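Local coordinates for decapping and exoribonuclease protein 1 (Kluyveromyces lactis, PDB 4GPS) that removes the NAD cap from the 5' end of capped RNAs and degrades RNA as a 5'-3' exoribonuclease, using a divalent metal cation, at residues M202-D207 against T398-Q403. Residues are numbered along the deposited sequence; the frame is centred on the assembly and turned at random.
Sequences MTVQPD and TTFKVQ
In both Thr203 and Thr399, OG1 stands anti to the carbonyl carbon and beside the backbone N (chi1 -61° and -52°), which turns the two hydroxyls to each other across the strands. Thr203 OG1 and Thr399 OG1 share a hydrogen bond of 3.0 Å in which either may donate. The pair is non-hydrogen-bonded in the antiparallel ladder; the CA atoms of Thr203 and Thr399 are 4.2 Å apart, and each CG2 packs against the other residue's OG1. An alanine in place of Thr203 would remove both branches and would probably leave the Thr399 hydroxyl without this mate, free to turn.

Met202 and Phe400, the adjacent hydrogen-bonded pair, exchange two backbone bonds. Met202 N meets Phe400 O at 3.0 Å in the carbonyl plane, whereas Phe400 N reaches Met202 O from 37° above the plane. Met202 O also lies at the edge of the Phe400 ring, 3.8 Å from Phe400 CD1. Beyond the last bridge, Val204 N donates to Thr398 O at 2.7 Å, and Thr203 CA adds a CA-H...O contact to this oxygen.

On the face shared with Phe400 and Val402, Met202 SD lies 3.7 Å from Val402 CG2. This is structural packing in the RAI1-like PD-(D/E)XK nuclease region, away from the metal and substrate sites: Leu388 of helix 370-393 covers Met202 and Phe400, while strands 210-213 and 409-414 flank the antiparallel pair 198-204 and 399-404, bonded through Thr203 to Leu211 and Lys401 to Ser413.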
ATOM      1  N   MET A 202     -17.696  -2.713   2.797  1.00 44.05           N
ATOM      2  CA  MET A 202     -17.129  -3.735   3.648  1.00 45.41           C
ATOM      3  C   MET A 202     -18.221  -4.727   3.887  1.00 47.56           C
ATOM      4  O   MET A 202     -19.292  -4.381   4.403  1.00 45.34           O
ATOM      5  CB  MET A 202     -16.613  -3.115   4.949  1.00 48.35           C
ATOM      6  CG  MET A 202     -15.426  -2.209   4.679  1.00 48.73           C
ATOM      7  SD  MET A 202     -14.499  -1.552   6.077  1.00 50.06           S
ATOM      8  CE  MET A 202     -14.372  -2.922   7.003  1.00 50.21           C
ATOM      9  N   THR A 203     -17.950  -5.960   3.464  1.00 44.94           N
ATOM     10  CA  THR A 203     -18.903  -7.042   3.568  1.00 44.23           C
ATOM     11  C   THR A 203     -18.585  -8.033   4.677  1.00 44.87           C
ATOM     12  O   THR A 203     -17.505  -8.620   4.694  1.00 47.44           O
ATOM     13  CB  THR A 203     -18.996  -7.840   2.219  1.00 44.69           C
ATOM     14  OG1 THR A 203     -19.433  -6.967   1.164  1.00 48.09           O
ATOM     15  CG2 THR A 203     -19.980  -9.006   2.359  1.00 39.49           C
ATOM     16  N   VAL A 204     -19.524  -8.224   5.602  1.00 43.38           N
ATOM     17  CA  VAL A 204     -19.332  -9.203   6.665  1.00 44.66           C
ATOM     18  C   VAL A 204     -19.798 -10.518   6.069  1.00 47.95           C
ATOM     19  O   VAL A 204     -21.005 -10.740   5.901  1.00 47.64           O
ATOM     20  CB  VAL A 204     -20.199  -8.911   7.909  1.00 43.71           C
ATOM     21  CG1 VAL A 204     -20.095 -10.069   8.899  1.00 37.63           C
ATOM     22  CG2 VAL A 204     -19.755  -7.615   8.567  1.00 39.00           C
ATOM     23  N   GLN A 205     -18.843 -11.389   5.745  1.00 46.74           N
ATOM     24  CA  GLN A 205     -19.187 -12.674   5.142  1.00 48.79           C
ATOM     25  C   GLN A 205     -19.823 -13.618   6.172  1.00 53.01           C
ATOM     26  O   GLN A 205     -19.740 -13.399   7.377  1.00 51.72           O
ATOM     27  CB  GLN A 205     -17.936 -13.329   4.535  1.00 42.18           C
ATOM     28  CG  GLN A 205     -17.076 -12.364   3.728  1.00 47.27           C
ATOM     29  CD  GLN A 205     -15.817 -13.013   3.165  1.00 49.91           C
ATOM     30  OE1 GLN A 205     -15.186 -13.866   3.822  1.00 47.46           O
ATOM     31  NE2 GLN A 205     -15.433 -12.604   1.943  1.00 50.58           N
ATOM     32  N   PRO A 206     -20.473 -14.685   5.699  1.00 56.82           N
ATOM     33  CA  PRO A 206     -21.089 -15.615   6.653  1.00 53.13           C
ATOM     34  C   PRO A 206     -20.099 -16.262   7.607  1.00 54.10           C
ATOM     35  O   PRO A 206     -20.493 -16.691   8.696  1.00 53.96           O
ATOM     36  CB  PRO A 206     -21.820 -16.621   5.762  1.00 54.00           C
ATOM     37  CG  PRO A 206     -21.222 -16.421   4.387  1.00 57.56           C
ATOM     38  CD  PRO A 206     -20.926 -14.943   4.321  1.00 55.17           C
ATOM     39  N   ASP A 207     -18.819 -16.328   7.227  1.00 50.42           N
ATOM     40  CA  ASP A 207     -17.832 -16.901   8.137  1.00 47.18           C
ATOM     41  C   ASP A 207     -17.322 -15.843   9.145  1.00 51.71           C
ATOM     42  O   ASP A 207     -16.450 -16.096   9.981  1.00 52.36           O
ATOM     43  CB  ASP A 207     -16.675 -17.557   7.365  1.00 48.87           C
ATOM     44  CG  ASP A 207     -15.833 -16.574   6.534  1.00 54.97           C
ATOM     45  OD1 ASP A 207     -16.081 -15.334   6.479  1.00 51.91           O
ATOM     46  OD2 ASP A 207     -14.886 -17.099   5.916  1.00 58.08           O
ATOM     47  N   THR A 398     -25.366  -7.896   4.585  1.00 66.04           N
ATOM     48  CA  THR A 398     -24.023  -8.356   4.852  1.00 59.42           C
ATOM     49  C   THR A 398     -23.058  -7.285   4.309  1.00 58.11           C
ATOM     50  O   THR A 398     -21.873  -7.265   4.654  1.00 56.69           O
ATOM     51  CB  THR A 398     -23.756  -9.739   4.165  1.00 60.56           C
ATOM     52  OG1 THR A 398     -24.001  -9.663   2.746  1.00 59.01           O
ATOM     53  CG2 THR A 398     -24.645 -10.788   4.761  1.00 59.72           C
ATOM     54  N   THR A 399     -23.561  -6.387   3.459  1.00 52.32           N
ATOM     55  CA  THR A 399     -22.700  -5.355   2.893  1.00 53.36           C
ATOM     56  C   THR A 399     -23.047  -3.941   3.409  1.00 52.98           C
ATOM     57  O   THR A 399     -24.217  -3.556   3.466  1.00 55.42           O
ATOM     58  CB  THR A 399     -22.725  -5.411   1.335  1.00 53.69           C
ATOM     59  OG1 THR A 399     -22.446  -6.753   0.894  1.00 54.22           O
ATOM     60  CG2 THR A 399     -21.670  -4.491   0.758  1.00 48.06           C
ATOM     61  N   PHE A 400     -22.007  -3.186   3.771  1.00 50.47           N
ATOM     62  CA  PHE A 400     -22.129  -1.850   4.342  1.00 48.25           C
ATOM     63  C   PHE A 400     -21.293  -0.771   3.649  1.00 51.76           C
ATOM     64  O   PHE A 400     -20.171  -1.029   3.217  1.00 55.02           O
ATOM     65  CB  PHE A 400     -21.704  -1.886   5.829  1.00 48.45           C
ATOM     66  CG  PHE A 400     -22.539  -2.799   6.685  1.00 49.68           C
ATOM     67  CD1 PHE A 400     -22.314  -4.175   6.693  1.00 46.62           C
ATOM     68  CD2 PHE A 400     -23.596  -2.293   7.432  1.00 47.77           C
ATOM     69  CE1 PHE A 400     -23.130  -5.033   7.426  1.00 48.20           C
ATOM     70  CE2 PHE A 400     -24.422  -3.157   8.170  1.00 52.73           C
ATOM     71  CZ  PHE A 400     -24.186  -4.525   8.166  1.00 46.81           C
ATOM     72  N   LYS A 401     -21.833   0.441   3.549  1.00 51.20           N
ATOM     73  CA  LYS A 401     -21.076   1.539   2.966  1.00 51.15           C
ATOM     74  C   LYS A 401     -20.304   2.124   4.139  1.00 50.52           C
ATOM     75  O   LYS A 401     -20.900   2.501   5.150  1.00 48.72           O
ATOM     76  CB  LYS A 401     -21.985   2.622   2.386  1.00 58.78           C
ATOM     77  CG  LYS A 401     -22.741   2.232   1.128  1.00 73.21           C
ATOM     78  CD  LYS A 401     -23.241   3.483   0.412  1.00 83.93           C
ATOM     79  CE  LYS A 401     -23.933   3.146  -0.907  1.00 89.48           C
ATOM     80  NZ  LYS A 401     -24.178   4.396  -1.700  1.00 90.32           N
ATOM     81  N   VAL A 402     -18.983   2.200   4.016  1.00 47.22           N
ATOM     82  CA  VAL A 402     -18.178   2.726   5.095  1.00 48.21           C
ATOM     83  C   VAL A 402     -17.589   4.047   4.676  1.00 53.35           C
ATOM     84  O   VAL A 402     -16.942   4.151   3.607  1.00 53.28           O
ATOM     85  CB  VAL A 402     -17.049   1.742   5.494  1.00 48.21           C
ATOM     86  CG1 VAL A 402     -16.156   2.388   6.509  1.00 44.21           C
ATOM     87  CG2 VAL A 402     -17.642   0.467   6.076  1.00 45.34           C
ATOM     88  N   GLN A 403     -17.824   5.070   5.503  1.00 52.97           N
ATOM     89  CA  GLN A 403     -17.306   6.397   5.190  1.00 51.10           C
ATOM     90  C   GLN A 403     -16.645   7.081   6.340  1.00 48.08           C
ATOM     91  O   GLN A 403     -17.035   6.917   7.511  1.00 45.99           O
ATOM     92  CB  GLN A 403     -18.412   7.290   4.638  1.00 56.64           C
ATOM     93  CG  GLN A 403     -18.880   6.787   3.311  1.00 64.99           C
ATOM     94  CD  GLN A 403     -20.192   7.373   2.907  1.00 70.07           C
ATOM     95  OE1 GLN A 403     -20.294   8.575   2.679  1.00 71.25           O
ATOM     96  NE2 GLN A 403     -21.216   6.527   2.818  1.00 71.74           N
TER